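Local structure of Glp_546_48378_50642 (Giardia intestinalis, 2QVW) at residues V12-G17 with P44-Y49; L23-H28 with Q108-A113; T64-Y69 with L124-L129; Q75-T80 with A263-P268; E96-R101 with G315-R320. The protein cleaves double-stranded RNA in the RNA interference pathway, producing siRNAs of 21 to 23 base pairs that target homologous RNAs for destruction. All blocks are in the same frame, centred on the assembly; numbering follows the deposited sequence.

Overall arrangement
Contacts 1 and 2 lie in the same antiparallel sheet of the N-terminal domain, their centres about 23 Å apart, joined through neighbouring strands 6-13 and 18-25. Helix 60-77 supplies one side of both contact 3 and contact 4, whose centres are about 18 Å apart. Contact 2 touches contact 3 through Ala-113 and Val-66, while contact 4 reaches contact 1 through Phe-266, which packs on Pro-44, Ala-46 and Val-12. Contact 5 touches no other, nearest atoms about 6 Å from contact 4, but its Arg-320 begins an edge strand of the sheet. All five lie away from the manganese-binding carboxylates of the RNase III domains, although the Tyr-97 side chain is about 6 Å from another bound manganese ion.

Contact 1 (V12-G17 with P44-Y49)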
# COMPACT_ATOMS: atom_id res chain seq x y z
N VAL A 12 19.43 1.86 13.40
CA VAL A 12 20.28 1.07 12.53
C VAL A 12 20.74 -0.12 13.35
O VAL A 12 21.45 0.04 14.34
CB VAL A 12 21.50 1.88 12.04
CG1 VAL A 12 22.45 0.98 11.29
CG2 VAL A 12 21.04 3.00 11.14
N VAL A 13 20.32 -1.32 12.92
CA VAL A 13 20.67 -2.54 13.62
C VAL A 13 21.65 -3.42 12.87
O VAL A 13 21.62 -3.51 11.64
CB VAL A 13 19.41 -3.40 13.90
CG1 VAL A 13 19.79 -4.65 14.68
CG2 VAL A 13 18.38 -2.58 14.67
N THR A 14 22.53 -4.07 13.62
CA THR A 14 23.50 -5.00 13.06
C THR A 14 23.72 -6.11 14.07
O THR A 14 23.15 -6.10 15.17
CB THR A 14 24.86 -4.34 12.78
OG1 THR A 14 25.37 -3.76 13.98
CG2 THR A 14 24.73 -3.29 11.73
N THR A 15 24.53 -7.08 13.68
CA THR A 15 24.84 -8.20 14.55
C THR A 15 25.11 -7.73 15.97
O THR A 15 24.59 -8.30 16.93
CB THR A 15 26.08 -8.96 14.02
OG1 THR A 15 25.71 -9.74 12.87
CG2 THR A 15 26.66 -9.86 15.09
N ARG A 16 25.90 -6.67 16.10
CA ARG A 16 26.25 -6.13 17.42
C ARG A 16 25.10 -5.49 18.17
O ARG A 16 24.91 -5.76 19.34
CB ARG A 16 27.40 -5.13 17.29
CG ARG A 16 27.54 -4.50 15.92
CD ARG A 16 28.80 -3.65 15.86
NE ARG A 16 30.00 -4.40 16.24
CZ ARG A 16 30.63 -5.27 15.45
NH1 ARG A 16 30.18 -5.52 14.23
NH2 ARG A 16 31.72 -5.89 15.89
N GLY A 17 24.34 -4.63 17.50
CA GLY A 17 23.23 -4.01 18.19
C GLY A 17 22.57 -2.86 17.46
O GLY A 17 22.89 -2.58 16.30
N PRO A 44 29.10 -4.50 6.82
CA PRO A 44 28.22 -5.67 6.82
C PRO A 44 26.72 -5.43 6.83
O PRO A 44 26.24 -4.37 7.24
CB PRO A 44 28.65 -6.38 8.08
CG PRO A 44 28.73 -5.22 9.03
CD PRO A 44 29.46 -4.15 8.21
N ALA A 45 25.98 -6.46 6.42
CA ALA A 45 24.52 -6.41 6.36
C ALA A 45 23.93 -5.82 7.64
O ALA A 45 24.41 -6.09 8.73
CB ALA A 45 23.96 -7.81 6.12
N ALA A 46 22.88 -5.02 7.49
CA ALA A 46 22.19 -4.36 8.59
C ALA A 46 20.75 -4.03 8.20
O ALA A 46 20.33 -4.25 7.06
CB ALA A 46 22.91 -3.09 8.96
N GLU A 47 19.99 -3.49 9.14
CA GLU A 47 18.60 -3.12 8.88
C GLU A 47 18.30 -1.74 9.47
O GLU A 47 18.79 -1.39 10.54
CB GLU A 47 17.64 -4.15 9.49
CG GLU A 47 17.85 -5.58 9.02
CD GLU A 47 18.96 -6.29 9.78
OE1 GLU A 47 18.86 -6.40 11.02
OE2 GLU A 47 19.93 -6.73 9.12
N VAL A 48 17.48 -0.96 8.77
CA VAL A 48 17.11 0.38 9.22
C VAL A 48 15.60 0.51 9.39
O VAL A 48 14.84 0.25 8.45
CB VAL A 48 17.55 1.45 8.23
CG1 VAL A 48 17.18 2.82 8.76
CG2 VAL A 48 19.04 1.33 7.98
N TYR A 49 15.17 0.93 10.57
CA TYR A 49 13.75 1.08 10.84
C TYR A 49 13.40 2.53 11.11
O TYR A 49 14.17 3.24 11.76
CB TYR A 49 13.37 0.24 12.05
CG TYR A 49 13.81 -1.21 11.95
CD1 TYR A 49 13.03 -2.15 11.30
CD2 TYR A 49 15.01 -1.63 12.51
CE1 TYR A 49 13.43 -3.48 11.21
CE2 TYR A 49 15.42 -2.95 12.43
CZ TYR A 49 14.64 -3.87 11.78
OH TYR A 49 15.06 -5.18 11.71
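Val-13 N gives its hydrogen to Glu-47 O at 2.8 Å, the N-H...O angle being 176°, with the donor lying nearly along the C=O axis. The return bond runs from Glu-47 N to Val-13 O at 3.0 Å, its donor tilted 16° from the carbonyl plane. Together they make Val-13 and Glu-47 an antiparallel hydrogen-bonded pair. Val-12 and Val-48 form the adjoining non-hydrogen-bonded pair, and their side chains lie alongside each other, pointing the same way, with CG2 of Val-12 4.1 Å from CG2 of Val-48.

On the face that carries Val-13 and Glu-47, the valine serves two neighbours. Its CG2 meets the edge of the Tyr-49 ring in plane, 3.7 Å from Tyr-49 CE2. Its CG1 comes 4.2 Å from Glu-47 OE1; the glutamate chain bends at chi2 (82°), which turns OE1 toward the valine. Further along, the methyl of Thr-14 packs against Ala-46 CB.

Strand 46-49 is bonded on its other side to strand 35-37, and Val-12 pairs onward with Ser-19, so the contact is an interior seam of the sheet. Its cohesion comes from main-chain bonds and apolar branches; the Glu-47 side chain also touches Lys-36 of strand 35-37, a charged neighbour that would probably favour the ionised carboxylate.

Contact 2 (L23-H28 with Q108-A113)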
# COMPACT_ATOMS: atom_id res chain seq x y z
N LEU A 23 16.01 11.77 12.85
CA LEU A 23 16.07 12.35 11.52
C LEU A 23 15.12 13.51 11.36
O LEU A 23 13.92 13.37 11.54
CB LEU A 23 15.78 11.29 10.45
CG LEU A 23 15.63 11.85 9.03
CD1 LEU A 23 16.78 12.78 8.69
CD2 LEU A 23 15.57 10.71 8.06
N LEU A 24 15.67 14.66 10.99
CA LEU A 24 14.89 15.87 10.79
C LEU A 24 14.76 16.14 9.30
O LEU A 24 15.75 16.34 8.60
CB LEU A 24 15.57 17.05 11.47
CG LEU A 24 15.84 16.84 12.97
CD1 LEU A 24 16.63 18.00 13.53
CD2 LEU A 24 14.51 16.67 13.70
N LEU A 25 13.52 16.12 8.81
CA LEU A 25 13.26 16.38 7.40
C LEU A 25 12.47 17.66 7.26
O LEU A 25 11.59 17.94 8.06
CB LEU A 25 12.47 15.24 6.79
CG LEU A 25 13.24 13.95 6.57
CD1 LEU A 25 12.34 12.95 5.86
CD2 LEU A 25 14.48 14.24 5.73
N ASP A 26 12.78 18.43 6.23
CA ASP A 26 12.09 19.67 5.98
C ASP A 26 10.86 19.41 5.14
O ASP A 26 10.25 20.34 4.62
CB ASP A 26 13.01 20.65 5.25
CG ASP A 26 13.21 20.28 3.79
OD1 ASP A 26 13.31 19.07 3.49
OD2 ASP A 26 13.28 21.21 2.95
N THR A 27 10.49 18.14 4.99
CA THR A 27 9.33 17.81 4.17
C THR A 27 8.44 16.74 4.79
O THR A 27 8.87 15.99 5.68
CB THR A 27 9.76 17.33 2.77
OG1 THR A 27 10.89 18.08 2.33
CG2 THR A 27 8.64 17.54 1.78
N HIS A 28 7.19 16.67 4.32
CA HIS A 28 6.20 15.70 4.79
C HIS A 28 6.20 14.46 3.92
O HIS A 28 5.78 14.50 2.77
CB HIS A 28 4.80 16.32 4.78
CG HIS A 28 4.66 17.54 5.63
ND1 HIS A 28 4.64 17.50 7.01
CD2 HIS A 28 4.55 18.85 5.30
CE1 HIS A 28 4.52 18.72 7.49
NE2 HIS A 28 4.46 19.56 6.47
N GLN A 108 11.95 20.01 -5.58
CA GLN A 108 12.71 20.10 -4.34
C GLN A 108 13.52 18.85 -4.02
O GLN A 108 13.41 17.83 -4.69
CB GLN A 108 11.77 20.39 -3.18
CG GLN A 108 10.85 21.59 -3.39
CD GLN A 108 9.96 21.87 -2.18
OE1 GLN A 108 9.18 21.01 -1.75
NE2 GLN A 108 10.07 23.08 -1.63
N PHE A 109 14.35 18.96 -2.98
CA PHE A 109 15.18 17.86 -2.51
C PHE A 109 15.26 17.97 -0.99
O PHE A 109 15.93 18.83 -0.45
CB PHE A 109 16.59 17.93 -3.12
CG PHE A 109 16.66 17.44 -4.55
CD1 PHE A 109 16.41 16.10 -4.85
CD2 PHE A 109 16.97 18.31 -5.59
CE1 PHE A 109 16.47 15.64 -6.17
CE2 PHE A 109 17.04 17.85 -6.92
CZ PHE A 109 16.79 16.52 -7.21
N ALA A 110 14.54 17.08 -0.32
CA ALA A 110 14.49 17.06 1.14
C ALA A 110 15.83 17.40 1.78
O ALA A 110 16.89 17.12 1.23
CB ALA A 110 14.03 15.69 1.63
N THR A 111 15.75 18.01 2.95
CA THR A 111 16.92 18.39 3.71
C THR A 111 16.89 17.51 4.95
O THR A 111 15.88 17.47 5.65
CB THR A 111 16.83 19.85 4.12
OG1 THR A 111 16.74 20.67 2.95
CG2 THR A 111 18.05 20.26 4.91
N LEU A 112 17.99 16.82 5.23
CA LEU A 112 18.04 15.94 6.39
C LEU A 112 19.23 16.14 7.32
O LEU A 112 20.33 16.44 6.88
CB LEU A 112 17.96 14.47 5.94
CG LEU A 112 18.89 13.88 4.88
CD1 LEU A 112 18.75 12.37 4.86
CD2 LEU A 112 18.55 14.45 3.52
N ALA A 113 18.99 15.97 8.62
CA ALA A 113 20.03 16.10 9.65
C ALA A 113 19.86 15.00 10.71
O ALA A 113 18.80 14.88 11.33
CB ALA A 113 19.94 17.47 10.31
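Segments 23-28 and 108-113 run antiparallel, 155° apart end to end, with Leu-24 and Ala-113 as a hydrogen-bonded pair and Leu-25 opposite Leu-112 as a non-hydrogen-bonded one. Leu-24 N donates to Ala-113 O at 3.2 Å, Ala-113 N returns a bond to Leu-24 O, and beyond the paired strands Asp-26 N still reaches Thr-111 O.

Leu-23, Leu-25 and Leu-112 share one side. Leu-112 CB is flanked by two leucine methyls, Leu-23 CD1 at 3.4 Å and Leu-25 CD2 at 3.5 Å. Leu-25 lies beside Leu-112 and points the same way, whereas Leu-23 comes in at a slant; its CG stands anti to the backbone N (chi1 172°), a turn that carries CD1 across to Leu-112. Ile-274 of helix 267-284 covers all three leucines. Leu-24 and Ala-113 point to the reverse face, where Ala-113 meets Val-66 and Gln-70 of helix 60-77.

Where the strands end, the Asp-26 carboxylate takes over. With chi1 at 74°, Asp-26 turns its carboxylate toward segment 108-113, and OD1 accepts from Thr-111 N at 2.7 Å. Thr-27 OG1 also donates to Asp-26 OD1, at 2.9 Å. The two donors reach this oxygen from opposite faces of the carboxylate plane, both well out of it.

One carboxylate oxygen appears to stand in for the Asp-26 carbonyl that continued pairing would offer Thr-111 N; its two donors should stabilise the charge and limit rotation of the carboxylate.

Contact 3 (T64-Y69 with L124-L129); sequences TIVAVY and LDLRAL
Helix 60-77 packs here against the start of helix 127-137, an apolar helix-to-helix contact within the N-terminal domain. Leu-129 is its centre, with its two methyls divided between neighbours. CD2 of Leu-129 approaches the Tyr-69 ring obliquely, 3.9 Å from Tyr-69 CG, the two side chains crossing at about a right angle. CD1 of Leu-129 lies 3.9 Å from Ile-65 O, and its CB is 4.1 Å from Ile-65 CG2. That isoleucine methyl, anti to the backbone N, also rests 3.7 Å from Leu-126 O. A looser apolar touch joins Val-66 CG2 to Leu-126 CD2 at 4.4 Å.

No hydrogen bond spans the two segments. The polar feature is local: Asp-125 OD1 caps the beginning of helix 127-137, accepting from both Arg-127 N and Ala-128 N. The first of these donors meets OD1 almost head-on, the second from above the carboxylate plane.

Both helices lie on the sheet: Tyr-69 reaches Trp-21 of strand 18-25 and Pro-116 of strand 112-117, while Leu-129 packs on Leu-115 and Val-66 on Ala-113. One turn further along helix 127-137, Thr-132 and Ala-133 continue the contact against Tyr-69 and Val-68.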
# COMPACT_ATOMS: atom_id res chain seq x y z
N THR A 64 21.97 26.10 13.78
CA THR A 64 23.41 26.18 13.53
C THR A 64 24.13 25.17 14.41
O THR A 64 25.23 24.71 14.08
CB THR A 64 23.99 27.58 13.85
OG1 THR A 64 23.85 27.84 15.25
CG2 THR A 64 23.28 28.66 13.04
N ILE A 65 23.51 24.85 15.53
CA ILE A 65 24.07 23.89 16.46
C ILE A 65 23.98 22.51 15.85
O ILE A 65 24.77 21.62 16.18
CB ILE A 65 23.32 23.91 17.79
CG1 ILE A 65 23.27 25.34 18.34
CG2 ILE A 65 23.99 22.97 18.78
CD1 ILE A 65 22.54 25.45 19.67
N VAL A 66 23.02 22.33 14.94
CA VAL A 66 22.85 21.05 14.26
C VAL A 66 23.91 20.98 13.17
O VAL A 66 24.52 19.94 12.94
CB VAL A 66 21.49 20.93 13.57
CG1 VAL A 66 21.31 19.55 12.98
CG2 VAL A 66 20.38 21.23 14.55
N ALA A 67 24.12 22.11 12.50
CA ALA A 67 25.10 22.19 11.43
C ALA A 67 26.42 21.62 11.90
O ALA A 67 27.06 20.82 11.21
CB ALA A 67 25.28 23.64 11.02
N VAL A 68 26.83 22.03 13.09
CA VAL A 68 28.10 21.56 13.64
C VAL A 68 28.20 20.04 13.68
O VAL A 68 29.03 19.44 12.97
CB VAL A 68 28.34 22.12 15.05
CG1 VAL A 68 29.78 21.85 15.48
CG2 VAL A 68 28.04 23.62 15.07
N TYR A 69 27.35 19.41 14.48
CA TYR A 69 27.38 17.96 14.59
C TYR A 69 27.46 17.30 13.23
O TYR A 69 28.18 16.32 13.03
CB TYR A 69 26.14 17.45 15.30
CG TYR A 69 26.19 15.96 15.58
CD1 TYR A 69 27.01 15.45 16.58
CD2 TYR A 69 25.45 15.07 14.82
CE1 TYR A 69 27.08 14.09 16.82
CE2 TYR A 69 25.51 13.69 15.05
CZ TYR A 69 26.33 13.21 16.05
OH TYR A 69 26.38 11.86 16.28
N LEU A 124 14.80 15.37 22.66
CA LEU A 124 15.84 16.01 21.87
C LEU A 124 16.59 17.04 22.71
O LEU A 124 16.00 18.02 23.16
CB LEU A 124 15.24 16.71 20.66
CG LEU A 124 16.26 17.61 19.95
CD1 LEU A 124 17.44 16.77 19.50
CD2 LEU A 124 15.61 18.32 18.78
N ASP A 125 17.88 16.81 22.90
CA ASP A 125 18.68 17.73 23.69
C ASP A 125 19.69 18.44 22.79
O ASP A 125 20.63 17.83 22.28
CB ASP A 125 19.42 16.98 24.80
CG ASP A 125 19.99 17.91 25.85
OD1 ASP A 125 20.79 18.80 25.49
OD2 ASP A 125 19.66 17.77 27.05
N LEU A 126 19.47 19.74 22.59
CA LEU A 126 20.35 20.56 21.76
C LEU A 126 21.62 20.98 22.48
O LEU A 126 22.54 21.53 21.87
CB LEU A 126 19.61 21.81 21.31
CG LEU A 126 18.67 21.61 20.13
CD1 LEU A 126 17.70 22.77 20.05
CD2 LEU A 126 19.48 21.49 18.86
N ARG A 127 21.66 20.75 23.78
CA ARG A 127 22.82 21.10 24.57
C ARG A 127 23.77 19.91 24.62
O ARG A 127 24.98 20.06 24.73
CB ARG A 127 22.39 21.50 25.98
CG ARG A 127 23.52 22.09 26.80
CD ARG A 127 23.32 21.85 28.29
NE ARG A 127 24.47 22.30 29.07
CZ ARG A 127 25.72 21.92 28.86
NH1 ARG A 127 26.02 21.08 27.88
NH2 ARG A 127 26.69 22.39 29.64
N ALA A 128 23.20 18.71 24.54
CA ALA A 128 23.98 17.49 24.57
C ALA A 128 24.84 17.49 23.31
O ALA A 128 25.85 16.79 23.24
CB ALA A 128 23.07 16.27 24.59
N LEU A 129 24.45 18.29 22.33
CA LEU A 129 25.20 18.38 21.09
C LEU A 129 26.49 19.15 21.31
O LEU A 129 27.55 18.75 20.83
CB LEU A 129 24.37 19.06 20.00
CG LEU A 129 23.34 18.18 19.28
CD1 LEU A 129 22.69 18.98 18.18
CD2 LEU A 129 24.02 16.97 18.70

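Contact 4 (Q75-T80 with A263-P268); sequences QLLGPT and ALQFLP
The Gln-265 carboxamide meets the methyl CD2 of Leu-77, which lies 3.5 Å from Gln-265 OE1 and farther from NE2, at 4.1 Å. The two side chains run alongside each other, pointing opposite ways, and the bend of the glutamine at chi2 (-55°) folds the amide back toward the leucine. The other flat group, the Phe-266 ring, has Ala-263 O at its edge, in plane; the Phe-266 side chain starts away from segment 75-80, and the ring packs on Ala-46 and Pro-44.

Here the C-terminal end of helix 60-77, closed by Gly-78 with its positive phi, packs on the type I turn from Leu-264 to Leu-267 that joins helix 260-264 to helix 267-284. The long second helix probably corresponds to the connector helix known in Giardia Dicer.

Leu-77 CD2 also sits 3.4 Å from Leu-264 O and 4.2 Å from Pro-268 CG; that methyl meets an amide, a carbonyl and a proline ring. Leu-264 divides its branches: CD1 faces Leu-77 CG at 4.0 Å, and CD2 comes to Leu-76 CB at 3.7 Å, crossing Leu-76 at about a right angle. Trp-85 of helix 85-90 covers Leu-77 and Leu-267, and Trp-21 of strand 18-25 meets Leu-264.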
# COMPACT_ATOMS: atom_id res chain seq x y z
N GLN A 75 32.84 14.22 8.42
CA GLN A 75 34.28 14.03 8.53
C GLN A 75 34.60 12.61 8.94
O GLN A 75 35.57 12.03 8.48
CB GLN A 75 34.86 15.00 9.53
CG GLN A 75 36.35 15.05 9.49
CD GLN A 75 36.89 16.35 10.03
OE1 GLN A 75 36.64 16.71 11.18
NE2 GLN A 75 37.61 17.08 9.20
N LEU A 76 33.78 12.04 9.82
CA LEU A 76 33.99 10.67 10.24
C LEU A 76 33.69 9.71 9.08
O LEU A 76 34.15 8.57 9.07
CB LEU A 76 33.07 10.34 11.43
CG LEU A 76 33.27 11.18 12.69
CD1 LEU A 76 32.30 10.73 13.74
CD2 LEU A 76 34.69 11.04 13.20
N LEU A 77 32.92 10.18 8.11
CA LEU A 77 32.56 9.37 6.95
C LEU A 77 33.66 9.38 5.91
O LEU A 77 33.74 8.49 5.06
CB LEU A 77 31.25 9.86 6.33
CG LEU A 77 29.93 9.40 6.98
CD1 LEU A 77 28.79 10.24 6.45
CD2 LEU A 77 29.68 7.92 6.69
N GLY A 78 34.51 10.40 5.95
CA GLY A 78 35.61 10.45 5.01
C GLY A 78 35.41 11.28 3.76
O GLY A 78 34.34 11.85 3.55
N PRO A 79 36.44 11.36 2.90
CA PRO A 79 36.49 12.09 1.63
C PRO A 79 35.67 11.50 0.48
O PRO A 79 35.51 12.14 -0.55
CB PRO A 79 37.98 12.11 1.29
CG PRO A 79 38.65 11.91 2.63
CD PRO A 79 37.78 10.87 3.26
N THR A 80 35.18 10.28 0.65
CA THR A 80 34.38 9.64 -0.40
C THR A 80 32.92 10.09 -0.29
O THR A 80 32.06 9.65 -1.05
CB THR A 80 34.41 8.10 -0.26
OG1 THR A 80 34.03 7.74 1.07
CG2 THR A 80 35.80 7.57 -0.56
N ALA A 263 27.53 2.40 12.63
CA ALA A 263 26.12 2.63 12.36
C ALA A 263 25.98 3.84 11.43
O ALA A 263 25.14 3.86 10.54
CB ALA A 263 25.37 2.87 13.65
N LEU A 264 26.83 4.83 11.67
CA LEU A 264 26.86 6.08 10.92
C LEU A 264 27.30 5.87 9.49
O LEU A 264 27.15 6.75 8.65
CB LEU A 264 27.79 7.07 11.63
CG LEU A 264 28.72 7.98 10.82
CD1 LEU A 264 28.04 9.29 10.54
CD2 LEU A 264 30.00 8.20 11.61
N GLN A 265 27.85 4.71 9.20
CA GLN A 265 28.27 4.43 7.84
C GLN A 265 27.04 4.08 6.99
O GLN A 265 27.12 3.92 5.78
CB GLN A 265 29.26 3.27 7.84
CG GLN A 265 30.47 3.46 8.74
CD GLN A 265 31.22 4.73 8.43
OE1 GLN A 265 31.56 5.01 7.27
NE2 GLN A 265 31.49 5.52 9.46
N PHE A 266 25.89 3.98 7.65
CA PHE A 266 24.66 3.65 6.96
C PHE A 266 23.72 4.84 6.90
O PHE A 266 22.51 4.66 6.86
CB PHE A 266 23.94 2.50 7.64
CG PHE A 266 24.68 1.19 7.58
CD1 PHE A 266 25.48 0.77 8.64
CD2 PHE A 266 24.58 0.38 6.46
CE1 PHE A 266 26.17 -0.44 8.59
CE2 PHE A 266 25.26 -0.83 6.40
CZ PHE A 266 26.05 -1.24 7.47
N LEU A 267 24.26 6.04 6.92
CA LEU A 267 23.42 7.23 6.84
C LEU A 267 23.37 7.73 5.41
O LEU A 267 22.34 8.25 4.96
CB LEU A 267 23.93 8.33 7.77
CG LEU A 267 23.68 8.10 9.25
CD1 LEU A 267 24.02 9.36 10.00
CD2 LEU A 267 22.23 7.72 9.49
N PRO A 268 24.47 7.59 4.65
CA PRO A 268 24.39 8.07 3.28
C PRO A 268 23.19 7.36 2.65
O PRO A 268 22.40 7.96 1.91
CB PRO A 268 25.72 7.62 2.69
CG PRO A 268 26.64 7.65 3.86
CD PRO A 268 25.81 7.02 4.93

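Contact 5 (E96-R101 with G315-R320); sequences EYTFPR and GLAGWR
Glu-96 and Arg-320 cross at about a right angle, their carboxylate and guanidinium planes 55° apart. Glu-96 OE2 comes to the guanidinium edge, in plane, but the salt bridge to Arg-320 NH1 is long at 3.8 Å; its stronger partner is Lys-272 of helix 267-284, with which it forms a salt bridge. Arg-320 is extended from CG to NE, which carries the guanidinium to Glu-96, with NH2 near Glu-96 O at an angle too poor for a hydrogen bond.

Glu-96 CG packs 3.6 Å from Gly-318 CA, where the loop turns through positive phi. The two irregular loops bring the N-terminal domain against the first RNase III region, and Arg-320 opens strand 320-322, an outermost strand of the six-stranded sheet.

At the far end, Ala-317 CB meets Thr-98 OG1 at 3.4 Å; that hydroxyl is hydrogen-bonded to Tyr-299 and Asp-276. Thr-98 CG2 lies over one face of the Phe-99 ring, offset toward its rim, and loosely approaches Leu-316 CD2. Glu-96 OE2 also lies 4.4 Å from Trp-319 CD1, at the indole edge, while Arg-41 and Arg-314 make cation-pi contacts with the same indole.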
# COMPACT_ATOMS: atom_id res chain seq x y z
N GLU A 96 21.13 2.57 -8.64
CA GLU A 96 20.78 2.45 -7.24
C GLU A 96 19.40 2.96 -6.86
O GLU A 96 19.15 3.22 -5.69
CB GLU A 96 21.83 3.16 -6.40
CG GLU A 96 22.88 2.24 -5.87
CD GLU A 96 23.86 2.97 -5.01
OE1 GLU A 96 24.70 3.69 -5.58
OE2 GLU A 96 23.78 2.83 -3.78
N TYR A 97 18.52 3.10 -7.84
CA TYR A 97 17.16 3.55 -7.57
C TYR A 97 16.25 2.34 -7.72
O TYR A 97 16.64 1.32 -8.29
CB TYR A 97 16.73 4.65 -8.54
CG TYR A 97 17.47 5.97 -8.41
CD1 TYR A 97 18.80 6.09 -8.81
CD2 TYR A 97 16.85 7.09 -7.87
CE1 TYR A 97 19.49 7.29 -8.68
CE2 TYR A 97 17.52 8.30 -7.73
CZ TYR A 97 18.84 8.40 -8.13
OH TYR A 97 19.53 9.60 -7.97
N THR A 98 15.03 2.45 -7.20
CA THR A 98 14.07 1.35 -7.27
C THR A 98 13.55 1.22 -8.70
O THR A 98 13.08 0.16 -9.12
CB THR A 98 12.90 1.58 -6.33
OG1 THR A 98 13.40 1.81 -5.00
CG2 THR A 98 11.99 0.37 -6.32
N PHE A 99 13.64 2.32 -9.45
CA PHE A 99 13.22 2.33 -10.83
C PHE A 99 14.27 3.07 -11.63
O PHE A 99 14.03 4.18 -12.09
CB PHE A 99 11.87 3.03 -10.95
CG PHE A 99 10.79 2.37 -10.15
CD1 PHE A 99 10.24 1.16 -10.56
CD2 PHE A 99 10.36 2.94 -8.95
CE1 PHE A 99 9.27 0.53 -9.78
CE2 PHE A 99 9.40 2.31 -8.18
CZ PHE A 99 8.85 1.11 -8.59
N PRO A 100 15.45 2.46 -11.80
CA PRO A 100 16.58 3.03 -12.54
C PRO A 100 16.26 3.42 -13.98
O PRO A 100 17.05 4.11 -14.63
CB PRO A 100 17.63 1.92 -12.45
CG PRO A 100 16.82 0.68 -12.38
CD PRO A 100 15.76 1.08 -11.39
N ARG A 101 15.11 3.01 -14.48
CA ARG A 101 14.72 3.34 -15.84
C ARG A 101 13.79 4.54 -15.89
O ARG A 101 13.42 5.00 -16.97
CB ARG A 101 14.03 2.14 -16.48
CG ARG A 101 14.93 0.93 -16.65
CD ARG A 101 14.07 -0.29 -16.90
NE ARG A 101 12.95 0.01 -17.79
CZ ARG A 101 11.98 -0.84 -18.11
NH1 ARG A 101 11.98 -2.07 -17.61
NH2 ARG A 101 11.01 -0.46 -18.93
N GLY A 315 20.65 -6.09 -3.43
CA GLY A 315 19.44 -5.45 -2.97
C GLY A 315 18.51 -5.04 -4.09
O GLY A 315 18.78 -5.26 -5.27
N LEU A 316 17.39 -4.43 -3.72
CA LEU A 316 16.41 -3.97 -4.69
C LEU A 316 16.87 -2.65 -5.29
O LEU A 316 17.05 -2.53 -6.50
CB LEU A 316 15.05 -3.79 -4.01
CG LEU A 316 13.84 -3.59 -4.93
CD1 LEU A 316 13.68 -4.80 -5.84
CD2 LEU A 316 12.60 -3.41 -4.09
N ALA A 317 17.04 -1.66 -4.42
CA ALA A 317 17.48 -0.35 -4.84
C ALA A 317 18.88 -0.12 -4.29
O ALA A 317 19.06 0.60 -3.30
CB ALA A 317 16.53 0.71 -4.30
N GLY A 318 19.87 -0.74 -4.93
CA GLY A 318 21.23 -0.62 -4.48
C GLY A 318 21.49 -1.81 -3.59
O GLY A 318 21.32 -2.95 -4.03
N TRP A 319 21.89 -1.56 -2.34
CA TRP A 319 22.16 -2.65 -1.40
C TRP A 319 20.97 -2.77 -0.48
O TRP A 319 20.78 -3.79 0.18
CB TRP A 319 23.40 -2.35 -0.57
CG TRP A 319 24.65 -2.20 -1.38
CD1 TRP A 319 24.96 -1.17 -2.23
CD2 TRP A 319 25.76 -3.10 -1.44
NE1 TRP A 319 26.18 -1.39 -2.82
CE2 TRP A 319 26.70 -2.57 -2.35
CE3 TRP A 319 26.05 -4.32 -0.81
CZ2 TRP A 319 27.91 -3.21 -2.64
CZ3 TRP A 319 27.26 -4.95 -1.10
CH2 TRP A 319 28.17 -4.40 -2.01
N ARG A 320 20.16 -1.73 -0.48
CA ARG A 320 18.97 -1.67 0.37
C ARG A 320 17.71 -2.28 -0.23
O ARG A 320 17.49 -2.25 -1.45
CB ARG A 320 18.72 -0.21 0.74
CG ARG A 320 18.76 0.71 -0.45
CD ARG A 320 18.42 2.13 -0.05
NE ARG A 320 18.33 2.97 -1.23
CZ ARG A 320 19.37 3.29 -1.99
NH1 ARG A 320 20.58 2.85 -1.66
NH2 ARG A 320 19.20 4.03 -3.08